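PDB 5HAM: RickCE from Rickettsia bellii, which is an effector protease of the CE clan, represented here by its catalytic region, that probably removes ubiquitin from modified proteins. Local coordinates for residues A[133-138]-A[149-154]; A[161-166]-A[195-200]; A[28-33]-A[118-123]; A[32-37]-A[139-144]; A[167-172]-A[209-214]. One frame throughout, in Å; residues are numbered along the deposited sequence.

From the N terminus, strand 27-34 opens two loops. Contact 3 joins residues 28-33 to helix 96-130. Contact 4 pairs residues 32-37 with strand 135-141. Both start from the same strand, sharing Ala32 and Ile33, and contact 3 closes first. Contact 1 crosses contact 4, because it starts before residue 139 and ends on strand 147-155 as a hairpin. Contact 2 follows in series and closes the beta-alpha-beta unit from strand 160-166 to the edge strand 196-199. Contact 5 crosses contact 2. Contacts 1, 2 and 4 build one mixed sheet. Contact 3 sets helix 96-130 against the sheet; contact 5 sets helix 211-223 against the loop leaving it.

Contact 1 of 5, residues A[133-138]-A[149-154]; sequences KEAAVI and VLVAKY
Ala136 and Ile138 pair antiparallel with Ala152 and Leu150, the strand axes 4.6 Å apart at closest. Four backbone bonds join these two hydrogen-bonded pairs. One is Ala152 N to Ala136 O, at 2.8 Å and nearly straight at 173°. Val137 and Val151 form the non-hydrogen-bonded pair between them. Their side chains share a face with Ala135 and Val149. There Val137 CG1 meets Val149 CG2 at 3.8 Å, the two side chains crossing obliquely. Val137 CG1 gets there by standing anti to the backbone N (chi1 180°). Val151 CG1 leans on Ala135 CB at 4.0 Å. This face is covered by helix 211-223. The opposite face carries Ala136, Ala152, Ile138 and Leu150. Ala136 CB and Ala152 CB lie 4.1 Å apart, and Ala124 and Ile128 of helix 96-130 touch this small-residue patch. At the open end, the extended Lys153 chain passes Glu134 O with its CG at 3.4 Å, and its NZ bonds Ile222 O. A water accepts from Tyr154 N at 2.8 Å and also bonds Glu134 O. The hairpin is thus held by main-chain hydrogen bonds between two largely apolar faces, with a water and the Lys153 chain added at the open end.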
# COMPACT_ATOMS: atom_id res chain seq x y z
N LYS A 133 6.94 8.46 -22.19
CA LYS A 133 7.03 9.04 -20.85
C LYS A 133 8.45 8.87 -20.30
O LYS A 133 9.11 7.86 -20.59
CB LYS A 133 6.01 8.40 -19.90
CG LYS A 133 4.60 8.40 -20.45
CD LYS A 133 4.04 9.79 -20.57
CE LYS A 133 2.62 9.76 -21.05
NZ LYS A 133 2.09 11.12 -21.34
N GLU A 134 8.93 9.83 -19.52
CA GLU A 134 10.25 9.62 -18.93
C GLU A 134 10.21 8.98 -17.54
O GLU A 134 11.23 8.50 -17.04
CB GLU A 134 11.12 10.89 -18.98
CG GLU A 134 10.69 12.03 -18.11
CD GLU A 134 11.75 13.13 -18.07
OE1 GLU A 134 11.95 13.81 -19.10
OE2 GLU A 134 12.38 13.31 -17.00
N ALA A 135 9.03 8.95 -16.92
CA ALA A 135 8.86 8.27 -15.64
C ALA A 135 7.41 7.88 -15.40
O ALA A 135 6.48 8.57 -15.82
CB ALA A 135 9.38 9.13 -14.47
N ALA A 136 7.23 6.76 -14.72
CA ALA A 136 5.93 6.33 -14.26
C ALA A 136 6.03 6.23 -12.75
O ALA A 136 6.94 5.61 -12.21
CB ALA A 136 5.56 4.99 -14.85
N VAL A 137 5.11 6.90 -12.07
CA VAL A 137 5.12 6.95 -10.62
C VAL A 137 3.99 6.06 -10.09
O VAL A 137 2.83 6.23 -10.45
CB VAL A 137 4.96 8.40 -10.13
CG1 VAL A 137 4.96 8.48 -8.60
CG2 VAL A 137 6.04 9.28 -10.75
N ILE A 138 4.35 5.11 -9.24
CA ILE A 138 3.39 4.17 -8.67
C ILE A 138 3.38 4.25 -7.14
O ILE A 138 4.35 3.86 -6.49
CB ILE A 138 3.71 2.71 -9.06
CG1 ILE A 138 4.04 2.61 -10.56
CG2 ILE A 138 2.56 1.79 -8.65
CD1 ILE A 138 4.51 1.21 -10.99
N VAL A 149 6.59 4.58 -2.36
CA VAL A 149 6.55 4.93 -3.78
C VAL A 149 7.54 4.13 -4.63
O VAL A 149 8.66 3.81 -4.21
CB VAL A 149 6.74 6.46 -4.01
CG1 VAL A 149 8.18 6.90 -3.67
CG2 VAL A 149 6.37 6.85 -5.42
N LEU A 150 7.10 3.79 -5.84
CA LEU A 150 7.98 3.13 -6.78
C LEU A 150 7.95 3.87 -8.11
O LEU A 150 6.90 4.01 -8.72
CB LEU A 150 7.55 1.68 -6.97
CG LEU A 150 8.42 0.85 -7.91
CD1 LEU A 150 9.78 0.57 -7.26
CD2 LEU A 150 7.72 -0.45 -8.31
N VAL A 151 9.10 4.34 -8.57
CA VAL A 151 9.18 5.09 -9.82
C VAL A 151 9.93 4.29 -10.89
O VAL A 151 11.02 3.78 -10.66
CB VAL A 151 9.86 6.46 -9.62
CG1 VAL A 151 9.79 7.27 -10.91
CG2 VAL A 151 9.19 7.21 -8.48
N ALA A 152 9.31 4.19 -12.06
CA ALA A 152 9.81 3.37 -13.15
C ALA A 152 10.37 4.24 -14.25
O ALA A 152 9.72 5.18 -14.70
CB ALA A 152 8.69 2.52 -13.71
N LYS A 153 11.59 3.93 -14.68
CA LYS A 153 12.23 4.65 -15.76
C LYS A 153 12.90 3.69 -16.72
O LYS A 153 13.16 2.53 -16.39
CB LYS A 153 13.25 5.65 -15.22
CG LYS A 153 12.62 6.78 -14.44
CD LYS A 153 13.68 7.72 -13.90
CE LYS A 153 13.08 8.73 -12.95
NZ LYS A 153 14.13 9.56 -12.31
N TYR A 154 13.19 4.18 -17.91
CA TYR A 154 13.65 3.32 -18.98
C TYR A 154 14.87 3.90 -19.67
O TYR A 154 14.82 5.02 -20.18
CB TYR A 154 12.54 3.12 -20.00
CG TYR A 154 12.92 2.20 -21.12
CD1 TYR A 154 13.15 0.86 -20.89
CD2 TYR A 154 13.04 2.66 -22.42
CE1 TYR A 154 13.49 0.00 -21.90
CE2 TYR A 154 13.37 1.81 -23.45
CZ TYR A 154 13.60 0.48 -23.17
OH TYR A 154 13.94 -0.38 -24.19
O HOH W 1 12.71 6.78 -18.81

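Contact 2 of 5, residues A[161-166]-A[195-200]; sequences IILTFN and PIIIDE
Phe165 and Asp199 stand side by side on one face of a parallel strand pair and point the same way. Asp199 OD1 comes to the ring edge, in its plane, 3.4 Å from Phe165 CD2. The carboxylate and ring planes are 63° apart. Asp199 CG lies anti to the backbone N (chi1 -170°), which carries the carboxylate alongside the ring. Its OD1 also accepts from Gln201 N, and OD2 accepts from Ile173 N. Further back on this face Leu163 and Pro195 run alongside each other, with Leu163 CD1 4.0 Å from Pro195 CB. Helix 175-188 covers both.

The other face holds Ile162, Thr164, Ile196 and Ile198. Ile198 CD1 reaches back across Ile162 at a slant and touches its CG2 at 3.6 Å. Thr164 lies parallel to Ile198, while its CG2 meets Glu200 OE1 at 3.6 Å. At the C-terminal end Asn166 and Glu200 cross at about a right angle, amide and carboxylate planes 77° apart. Here Asn166 OD1 sits 3.3 Å from Glu200 CB, and the same oxygen accepts from Thr202 N.

Between the two faces five backbone bonds run back and forth, from Ile196 N on Ile161 O to Glu200 N on Phe165 O. Leu163 N to Ile196 O is 2.8 Å. This closes a beta-alpha-beta unit through helix 175-188. The main chain supplies the polar bonds between the strands. Asp199 and Asn166 add cross-links: each bonds the loop that follows the partner strand, at Ile173 and Thr202, which probably steadies the C-terminal ends of both strands.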
# COMPACT_ATOMS: atom_id res chain seq x y z
N ILE A 161 15.04 -1.41 -17.86
CA ILE A 161 14.07 -0.87 -16.91
C ILE A 161 14.71 -0.65 -15.54
O ILE A 161 15.38 -1.53 -15.00
CB ILE A 161 12.85 -1.80 -16.74
CG1 ILE A 161 12.06 -1.94 -18.04
CG2 ILE A 161 11.91 -1.24 -15.69
CD1 ILE A 161 11.24 -0.73 -18.39
N ILE A 162 14.52 0.54 -15.00
CA ILE A 162 15.07 0.89 -13.70
C ILE A 162 13.94 1.34 -12.75
O ILE A 162 13.19 2.25 -13.07
CB ILE A 162 16.17 1.97 -13.86
CG1 ILE A 162 17.26 1.48 -14.82
CG2 ILE A 162 16.78 2.34 -12.51
CD1 ILE A 162 18.36 2.48 -15.11
N LEU A 163 13.82 0.66 -11.61
CA LEU A 163 12.76 0.96 -10.63
C LEU A 163 13.36 1.52 -9.34
O LEU A 163 14.22 0.89 -8.73
CB LEU A 163 11.94 -0.29 -10.31
CG LEU A 163 11.40 -1.09 -11.50
CD1 LEU A 163 10.98 -2.47 -11.05
CD2 LEU A 163 10.23 -0.37 -12.17
N THR A 164 12.89 2.69 -8.94
CA THR A 164 13.42 3.36 -7.76
C THR A 164 12.36 3.44 -6.68
O THR A 164 11.25 3.91 -6.92
CB THR A 164 13.90 4.76 -8.12
OG1 THR A 164 14.87 4.64 -9.16
CG2 THR A 164 14.53 5.45 -6.93
N PHE A 165 12.71 2.95 -5.49
CA PHE A 165 11.78 2.85 -4.36
C PHE A 165 12.22 3.64 -3.13
O PHE A 165 13.41 3.73 -2.82
CB PHE A 165 11.62 1.37 -3.99
CG PHE A 165 10.76 1.12 -2.79
CD1 PHE A 165 9.37 1.01 -2.92
CD2 PHE A 165 11.33 0.94 -1.53
CE1 PHE A 165 8.57 0.75 -1.81
CE2 PHE A 165 10.54 0.68 -0.42
CZ PHE A 165 9.15 0.59 -0.56
N ASN A 166 11.26 4.20 -2.40
CA ASN A 166 11.55 4.59 -1.03
C ASN A 166 10.41 4.42 -0.05
O ASN A 166 9.25 4.56 -0.41
CB ASN A 166 12.10 6.00 -0.93
CG ASN A 166 12.80 6.24 0.40
OD1 ASN A 166 13.80 5.59 0.71
ND2 ASN A 166 12.26 7.15 1.20
N PRO A 195 14.89 -6.15 -14.47
CA PRO A 195 14.71 -4.79 -13.97
C PRO A 195 15.75 -4.52 -12.91
O PRO A 195 15.95 -5.35 -12.03
CB PRO A 195 13.32 -4.85 -13.30
CG PRO A 195 12.67 -6.06 -13.84
CD PRO A 195 13.75 -7.03 -14.16
N ILE A 196 16.39 -3.37 -12.99
CA ILE A 196 17.29 -2.94 -11.93
C ILE A 196 16.51 -2.22 -10.84
O ILE A 196 15.72 -1.31 -11.11
CB ILE A 196 18.36 -2.00 -12.48
CG1 ILE A 196 19.37 -2.80 -13.29
CG2 ILE A 196 19.05 -1.26 -11.35
CD1 ILE A 196 20.22 -1.93 -14.18
N ILE A 197 16.74 -2.62 -9.60
CA ILE A 197 16.06 -2.02 -8.47
C ILE A 197 17.00 -1.15 -7.65
O ILE A 197 18.07 -1.59 -7.21
CB ILE A 197 15.43 -3.10 -7.60
CG1 ILE A 197 14.27 -3.74 -8.35
CG2 ILE A 197 15.00 -2.53 -6.24
CD1 ILE A 197 13.57 -4.81 -7.57
N ILE A 198 16.62 0.10 -7.48
CA ILE A 198 17.34 1.01 -6.61
C ILE A 198 16.48 1.34 -5.40
O ILE A 198 15.41 1.93 -5.53
CB ILE A 198 17.71 2.30 -7.35
CG1 ILE A 198 18.65 1.98 -8.53
CG2 ILE A 198 18.37 3.27 -6.40
CD1 ILE A 198 18.74 3.11 -9.55
N ASP A 199 16.94 0.91 -4.23
CA ASP A 199 16.24 1.17 -2.98
C ASP A 199 16.93 2.32 -2.27
O ASP A 199 18.05 2.17 -1.80
CB ASP A 199 16.24 -0.08 -2.11
CG ASP A 199 15.32 0.03 -0.89
OD1 ASP A 199 14.61 1.05 -0.74
OD2 ASP A 199 15.30 -0.93 -0.07
N GLU A 200 16.25 3.46 -2.18
CA GLU A 200 16.83 4.67 -1.62
C GLU A 200 17.07 4.48 -0.15
O GLU A 200 17.92 5.17 0.44
CB GLU A 200 15.91 5.88 -1.82
CG GLU A 200 15.65 6.22 -3.28
CD GLU A 200 16.82 6.93 -3.93
OE1 GLU A 200 17.39 6.38 -4.90
OE2 GLU A 200 17.18 8.03 -3.48

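Contact 3 of 5, residues A[28-33]-A[118-123]; sequences SVQPAI and EDILNR
Ile120 of helix 96-130 pushes into the short loop of residues 30-32 that breaks strand 27-34, and it carries most of the apolar contact. Its CG2 meets Gln30 CB at 3.8 Å and Ile33 CG1 at 3.9 Å. The Ile33 and Ile120 side chains slide past each other in opposite directions. Ile120 CG1 lies against Pro31 CG at 4.0 Å. Ile33 CD1 goes on to Leu121 CG at 4.3 Å.

A second group sets methyls against carbonyl oxygens. Ile120 CG2 abuts Pro31 O at 3.5 Å, and the end of the chain, CD1, comes equally near Ala32 O. CG2 stands anti to the helix backbone N, while CG1 is anti to the carbonyl carbon (chi1 -66°). CG2 therefore faces Gln30, Ile33 and Pro31 O; CG1 lies on the Pro31 ring and carries CD1 to Ala32 O.

The third kind is polar only in part. The Gln30 amide lies across the aliphatic part of Arg123, and OE1 is 3.7 Å from Arg123 CG. The two side chains cross at about a right angle. Arg123 NE has a long, weak ion pair with Asp127 OD1, and Asp127 OD2 bonds Ser28 OG.

Ile120 also touches Ile138 of the neighbouring strand. The arrangement is that of a helix packed on one face of a mixed beta sheet, here at its edge strand, with Ile120 packed against the break in that strand.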
# COMPACT_ATOMS: atom_id res chain seq x y z
N SER A 28 3.72 9.71 -16.10
CA SER A 28 2.41 9.10 -15.84
C SER A 28 2.29 8.68 -14.39
O SER A 28 3.15 7.99 -13.85
CB SER A 28 2.16 7.90 -16.76
OG SER A 28 3.20 6.96 -16.67
N VAL A 29 1.21 9.11 -13.77
CA VAL A 29 0.88 8.69 -12.44
C VAL A 29 -0.05 7.48 -12.47
O VAL A 29 -1.17 7.56 -12.98
CB VAL A 29 0.17 9.80 -11.67
CG1 VAL A 29 -0.22 9.30 -10.28
CG2 VAL A 29 1.07 11.01 -11.59
N GLN A 30 0.41 6.36 -11.92
CA GLN A 30 -0.37 5.13 -11.92
C GLN A 30 -1.29 5.06 -10.72
O GLN A 30 -1.07 5.73 -9.72
CB GLN A 30 0.57 3.92 -11.93
CG GLN A 30 1.41 3.81 -13.18
CD GLN A 30 0.54 3.69 -14.42
OE1 GLN A 30 -0.44 2.94 -14.42
NE2 GLN A 30 0.88 4.43 -15.46
N PRO A 31 -2.35 4.24 -10.82
CA PRO A 31 -3.13 3.91 -9.62
C PRO A 31 -2.28 3.10 -8.65
O PRO A 31 -1.31 2.47 -9.07
CB PRO A 31 -4.29 3.08 -10.17
CG PRO A 31 -3.87 2.66 -11.53
CD PRO A 31 -2.97 3.72 -12.05
N ALA A 32 -2.63 3.11 -7.37
CA ALA A 32 -1.82 2.42 -6.37
C ALA A 32 -1.75 0.92 -6.54
O ALA A 32 -2.75 0.27 -6.80
CB ALA A 32 -2.31 2.76 -4.95
N ILE A 33 -0.55 0.39 -6.37
CA ILE A 33 -0.38 -1.02 -6.10
C ILE A 33 -0.62 -1.22 -4.61
O ILE A 33 -0.07 -0.50 -3.79
CB ILE A 33 1.01 -1.48 -6.47
CG1 ILE A 33 1.11 -1.71 -7.98
CG2 ILE A 33 1.39 -2.75 -5.69
CD1 ILE A 33 2.54 -1.91 -8.46
N GLU A 118 -0.14 -6.55 -10.95
CA GLU A 118 0.68 -6.81 -12.14
C GLU A 118 0.34 -5.88 -13.32
O GLU A 118 1.24 -5.39 -14.00
CB GLU A 118 0.55 -8.26 -12.59
CG GLU A 118 1.20 -9.25 -11.66
CD GLU A 118 0.95 -10.67 -12.09
OE1 GLU A 118 0.21 -10.86 -13.07
OE2 GLU A 118 1.49 -11.59 -11.45
N ASP A 119 -0.94 -5.64 -13.56
CA ASP A 119 -1.33 -4.76 -14.66
C ASP A 119 -0.80 -3.34 -14.51
O ASP A 119 -0.41 -2.70 -15.49
CB ASP A 119 -2.84 -4.80 -14.88
CG ASP A 119 -3.32 -6.16 -15.35
OD1 ASP A 119 -2.53 -6.89 -15.99
OD2 ASP A 119 -4.48 -6.51 -15.08
N ILE A 120 -0.75 -2.85 -13.28
CA ILE A 120 -0.23 -1.51 -13.03
C ILE A 120 1.27 -1.44 -13.31
O ILE A 120 1.75 -0.52 -13.96
CB ILE A 120 -0.54 -1.08 -11.60
CG1 ILE A 120 -2.06 -0.93 -11.44
CG2 ILE A 120 0.18 0.21 -11.27
CD1 ILE A 120 -2.55 -1.07 -10.00
N LEU A 121 2.01 -2.45 -12.85
CA LEU A 121 3.42 -2.52 -13.17
C LEU A 121 3.65 -2.61 -14.67
O LEU A 121 4.54 -1.95 -15.21
CB LEU A 121 4.02 -3.75 -12.51
CG LEU A 121 5.12 -3.46 -11.49
CD1 LEU A 121 5.80 -4.78 -11.10
CD2 LEU A 121 6.11 -2.43 -12.06
N ASN A 122 2.86 -3.43 -15.35
CA ASN A 122 2.98 -3.53 -16.80
C ASN A 122 2.60 -2.26 -17.57
O ASN A 122 3.28 -1.89 -18.52
CB ASN A 122 2.19 -4.73 -17.34
CG ASN A 122 3.00 -6.01 -17.31
OD1 ASN A 122 4.21 -5.99 -17.55
ND2 ASN A 122 2.34 -7.13 -17.00
N ARG A 123 1.52 -1.61 -17.14
CA ARG A 123 1.10 -0.35 -17.75
C ARG A 123 2.19 0.70 -17.57
O ARG A 123 2.51 1.44 -18.50
CB ARG A 123 -0.23 0.13 -17.16
CG ARG A 123 -0.74 1.44 -17.75
CD ARG A 123 -0.84 1.35 -19.29
NE ARG A 123 -1.27 2.60 -19.91
CZ ARG A 123 -1.28 2.80 -21.23
NH1 ARG A 123 -0.87 1.85 -22.05
NH2 ARG A 123 -1.70 3.97 -21.72

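Contact 4 of 5, residues A[32-37]-A[139-144]; sequences AITFRN and PIEMGY
Phe35 reaches Ile140 and Met142 because its CG stands anti to the carbonyl carbon (chi1 -65°), and the Met142 chain bends at chi2 (-69°), setting SD beside the ring. The two segments form a parallel strand pair at the edge of the mixed sheet. Ile33 N bonds Pro139 O, and Glu141 N bonds Ile33 O at 2.9 Å. Phe35 N then gives Glu141 O a straight bond (168°), which carries the pairing past the end of the first strand. Ile33 CB and Ile140 CG1 touch on one face. The Phe35 ring joins them there, with CE2 3.8 Å from Ile140 CG2. Lys179 and Leu183 of helix 175-188 also touch this ring. On the other face Thr34 and Glu141 lie side by side, pointing the same way. Thr34 CG2 is 3.7 Å from Glu141 OE1. Thr34 OG1 and Glu141 OE2 bond elsewhere, to Gln113 NE2 and Gly145 N. Beyond the strands, Asn37 ND2 packs on Gly143 CA at 3.7 Å. Lys179 NZ bonds both Arg36 O and Met142 O and bridges the two segments just past the paired strands. Met142 and Phe35 make an oblique Met-aromatic contact, with SD 4.1 Å from CD2.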
# COMPACT_ATOMS: atom_id res chain seq x y z
N ALA A 32 -2.63 3.11 -7.37
CA ALA A 32 -1.82 2.42 -6.37
C ALA A 32 -1.75 0.92 -6.54
O ALA A 32 -2.75 0.27 -6.80
CB ALA A 32 -2.31 2.76 -4.95
N ILE A 33 -0.55 0.39 -6.37
CA ILE A 33 -0.38 -1.02 -6.10
C ILE A 33 -0.62 -1.22 -4.61
O ILE A 33 -0.07 -0.50 -3.79
CB ILE A 33 1.01 -1.48 -6.47
CG1 ILE A 33 1.11 -1.71 -7.98
CG2 ILE A 33 1.39 -2.75 -5.69
CD1 ILE A 33 2.54 -1.91 -8.46
N THR A 34 -1.46 -2.18 -4.26
CA THR A 34 -1.80 -2.42 -2.86
C THR A 34 -1.56 -3.86 -2.45
O THR A 34 -1.91 -4.81 -3.16
CB THR A 34 -3.27 -2.02 -2.54
OG1 THR A 34 -4.16 -2.88 -3.25
CG2 THR A 34 -3.55 -0.59 -2.99
N PHE A 35 -0.94 -4.04 -1.29
CA PHE A 35 -0.73 -5.36 -0.76
C PHE A 35 -1.51 -5.50 0.53
O PHE A 35 -1.64 -4.54 1.30
CB PHE A 35 0.74 -5.58 -0.41
CG PHE A 35 1.66 -5.55 -1.59
CD1 PHE A 35 1.70 -6.62 -2.47
CD2 PHE A 35 2.52 -4.49 -1.79
CE1 PHE A 35 2.56 -6.62 -3.54
CE2 PHE A 35 3.38 -4.48 -2.87
CZ PHE A 35 3.40 -5.55 -3.75
N ARG A 36 -2.02 -6.70 0.77
CA ARG A 36 -2.54 -7.01 2.07
C ARG A 36 -1.33 -7.16 2.98
O ARG A 36 -0.23 -7.44 2.50
CB ARG A 36 -3.36 -8.29 2.00
CG ARG A 36 -4.65 -8.14 1.17
CD ARG A 36 -4.91 -9.39 0.32
NE ARG A 36 -4.38 -10.56 1.00
CZ ARG A 36 -3.57 -11.46 0.47
NH1 ARG A 36 -3.16 -12.45 1.23
NH2 ARG A 36 -3.16 -11.37 -0.80
N ASN A 37 -1.52 -6.94 4.28
CA ASN A 37 -0.45 -7.16 5.26
C ASN A 37 -0.61 -8.49 6.00
O ASN A 37 0.33 -8.97 6.63
CB ASN A 37 -0.32 -5.99 6.24
CG ASN A 37 -1.66 -5.33 6.55
OD1 ASN A 37 -2.72 -5.84 6.19
ND2 ASN A 37 -1.60 -4.18 7.22
N PRO A 139 2.29 4.76 -6.57
CA PRO A 139 2.13 4.75 -5.11
C PRO A 139 1.96 3.31 -4.69
O PRO A 139 1.21 2.60 -5.35
CB PRO A 139 0.82 5.52 -4.88
CG PRO A 139 0.58 6.28 -6.13
CD PRO A 139 1.19 5.46 -7.25
N ILE A 140 2.65 2.87 -3.64
CA ILE A 140 2.54 1.50 -3.18
C ILE A 140 2.14 1.44 -1.71
O ILE A 140 2.85 1.96 -0.84
CB ILE A 140 3.85 0.71 -3.41
CG1 ILE A 140 4.17 0.67 -4.91
CG2 ILE A 140 3.71 -0.70 -2.85
CD1 ILE A 140 5.22 -0.29 -5.28
N GLU A 141 1.00 0.83 -1.45
CA GLU A 141 0.53 0.63 -0.09
C GLU A 141 0.94 -0.74 0.43
O GLU A 141 0.37 -1.75 0.03
CB GLU A 141 -0.99 0.79 -0.02
CG GLU A 141 -1.51 1.36 1.29
CD GLU A 141 -3.04 1.42 1.33
OE1 GLU A 141 -3.67 0.88 0.39
OE2 GLU A 141 -3.60 2.01 2.28
N MET A 142 1.93 -0.76 1.33
CA MET A 142 2.46 -1.99 1.91
C MET A 142 1.58 -2.53 3.01
O MET A 142 1.90 -3.55 3.63
CB MET A 142 3.85 -1.75 2.50
CG MET A 142 4.88 -1.21 1.53
SD MET A 142 5.34 -2.40 0.29
CE MET A 142 6.01 -3.70 1.27
N GLY A 143 0.50 -1.83 3.28
CA GLY A 143 -0.42 -2.21 4.35
C GLY A 143 -1.24 -0.97 4.58
O GLY A 143 -0.92 0.07 3.99
N TYR A 144 -2.27 -1.06 5.41
CA TYR A 144 -3.18 0.05 5.61
C TYR A 144 -2.45 1.37 5.95
O TYR A 144 -1.85 1.51 7.01
CB TYR A 144 -4.27 -0.27 6.66
CG TYR A 144 -5.32 0.83 6.74
CD1 TYR A 144 -6.43 0.82 5.91
CD2 TYR A 144 -5.17 1.90 7.62
CE1 TYR A 144 -7.36 1.84 5.95
CE2 TYR A 144 -6.10 2.90 7.68
CZ TYR A 144 -7.19 2.87 6.85
OH TYR A 144 -8.10 3.89 6.92

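Contact 5 of 5, residues A[167-172]-A[209-214]; sequences DSLGNS and SACGVF
A water links Ser168 to Cys211: it accepts from Ser168 N at 3.1 Å and gives a weak bond to Cys211 O at 3.4 Å. The rest of the contact is made of carbon, sulfur and one hydroxyl. Ser168 OG sits between its backbone N and carbonyl carbon (chi1 55°), which directs it at the helix. It lies 3.5 Å from Cys211 CA. Ser168 CB meets Phe214 CB at 3.5 Å, and the Phe214 ring is approached obliquely. Leu169 brings its branch point against the sulfur, with CG 3.5 Å from Cys211 SG and CD1 almost as near.

Asp167 shapes the loop that presents these residues. It opens a type I turn that ends at Gly170. Its OD1 accepts from Leu169 N at 3.0 Å, which makes an Asx turn. Its OD2 takes Asn171 ND2, also at 3.0 Å, from 49° above the carboxylate plane. The same OD2 bonds His146 NE2. Both carboxylate oxygens are thus engaged, and the group is held from turning. The Asp167-His146 bond, with Cys211 across the contact, is consistent with the Cys-His-Asp triad of CE-clan proteases; Leu169 also touches His146.

The loop leaves strand 160-166 and leads to helix 175-188. Helix 211-223 packs against it, with Cys211 against Trp147 of strand 147-155 and Phe214 against Leu242 of helix 238-251.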
# COMPACT_ATOMS: atom_id res chain seq x y z
N ASP A 167 10.76 4.11 1.19
CA ASP A 167 9.80 4.01 2.29
C ASP A 167 10.24 5.04 3.33
O ASP A 167 11.30 4.90 3.93
CB ASP A 167 9.82 2.59 2.89
CG ASP A 167 8.75 2.35 3.98
OD1 ASP A 167 8.19 3.30 4.57
OD2 ASP A 167 8.46 1.17 4.26
N SER A 168 9.41 6.06 3.54
CA SER A 168 9.74 7.12 4.49
C SER A 168 9.92 6.65 5.94
O SER A 168 10.64 7.29 6.72
CB SER A 168 8.72 8.28 4.42
OG SER A 168 7.37 7.83 4.59
N LEU A 169 9.28 5.55 6.30
CA LEU A 169 9.43 4.98 7.64
C LEU A 169 10.80 4.33 7.87
O LEU A 169 11.12 3.96 9.00
CB LEU A 169 8.34 3.92 7.91
CG LEU A 169 6.88 4.37 8.02
CD1 LEU A 169 5.93 3.17 7.94
CD2 LEU A 169 6.64 5.16 9.31
N GLY A 170 11.58 4.18 6.81
CA GLY A 170 12.90 3.58 6.91
C GLY A 170 12.98 2.06 6.77
O GLY A 170 13.98 1.45 7.13
N ASN A 171 11.92 1.43 6.25
CA ASN A 171 11.98 0.01 5.88
C ASN A 171 12.58 -0.15 4.49
O ASN A 171 12.47 0.76 3.66
CB ASN A 171 10.59 -0.62 5.83
CG ASN A 171 9.85 -0.47 7.12
OD1 ASN A 171 10.21 -1.08 8.13
ND2 ASN A 171 8.80 0.35 7.11
N SER A 172 13.20 -1.29 4.23
CA SER A 172 13.72 -1.55 2.89
C SER A 172 12.54 -1.96 2.02
O SER A 172 11.45 -2.19 2.53
CB SER A 172 14.75 -2.68 2.90
OG SER A 172 14.09 -3.94 2.89
N SER A 209 1.61 8.43 9.98
CA SER A 209 0.81 9.52 9.44
C SER A 209 1.54 10.25 8.31
O SER A 209 0.91 10.83 7.43
CB SER A 209 0.45 10.51 10.55
OG SER A 209 1.61 10.95 11.23
N ALA A 210 2.86 10.21 8.34
CA ALA A 210 3.65 11.00 7.40
C ALA A 210 3.98 10.27 6.10
O ALA A 210 4.48 10.90 5.15
CB ALA A 210 4.93 11.53 8.07
N CYS A 211 3.67 8.97 6.04
CA CYS A 211 3.89 8.16 4.83
C CYS A 211 3.37 8.75 3.53
O CYS A 211 4.06 8.74 2.52
CB CYS A 211 3.32 6.74 4.98
SG CYS A 211 4.26 5.75 6.15
N GLY A 212 2.14 9.27 3.55
CA GLY A 212 1.58 9.84 2.34
C GLY A 212 2.23 11.17 1.97
O GLY A 212 2.38 11.50 0.78
N VAL A 213 2.62 11.93 2.99
CA VAL A 213 3.27 13.21 2.75
C VAL A 213 4.56 13.00 1.95
O VAL A 213 4.76 13.63 0.91
CB VAL A 213 3.60 13.95 4.09
CG1 VAL A 213 4.03 15.37 3.82
CG2 VAL A 213 2.40 13.93 5.02
N PHE A 214 5.40 12.08 2.43
CA PHE A 214 6.69 11.80 1.79
C PHE A 214 6.60 10.95 0.52
O PHE A 214 7.44 11.09 -0.38
CB PHE A 214 7.65 11.17 2.79
CG PHE A 214 8.27 12.17 3.72
CD1 PHE A 214 9.39 12.89 3.32
CD2 PHE A 214 7.71 12.40 4.97
CE1 PHE A 214 9.96 13.82 4.16
CE2 PHE A 214 8.27 13.34 5.82
CZ PHE A 214 9.41 14.05 5.41
O HOH W 2 6.72 6.60 2.17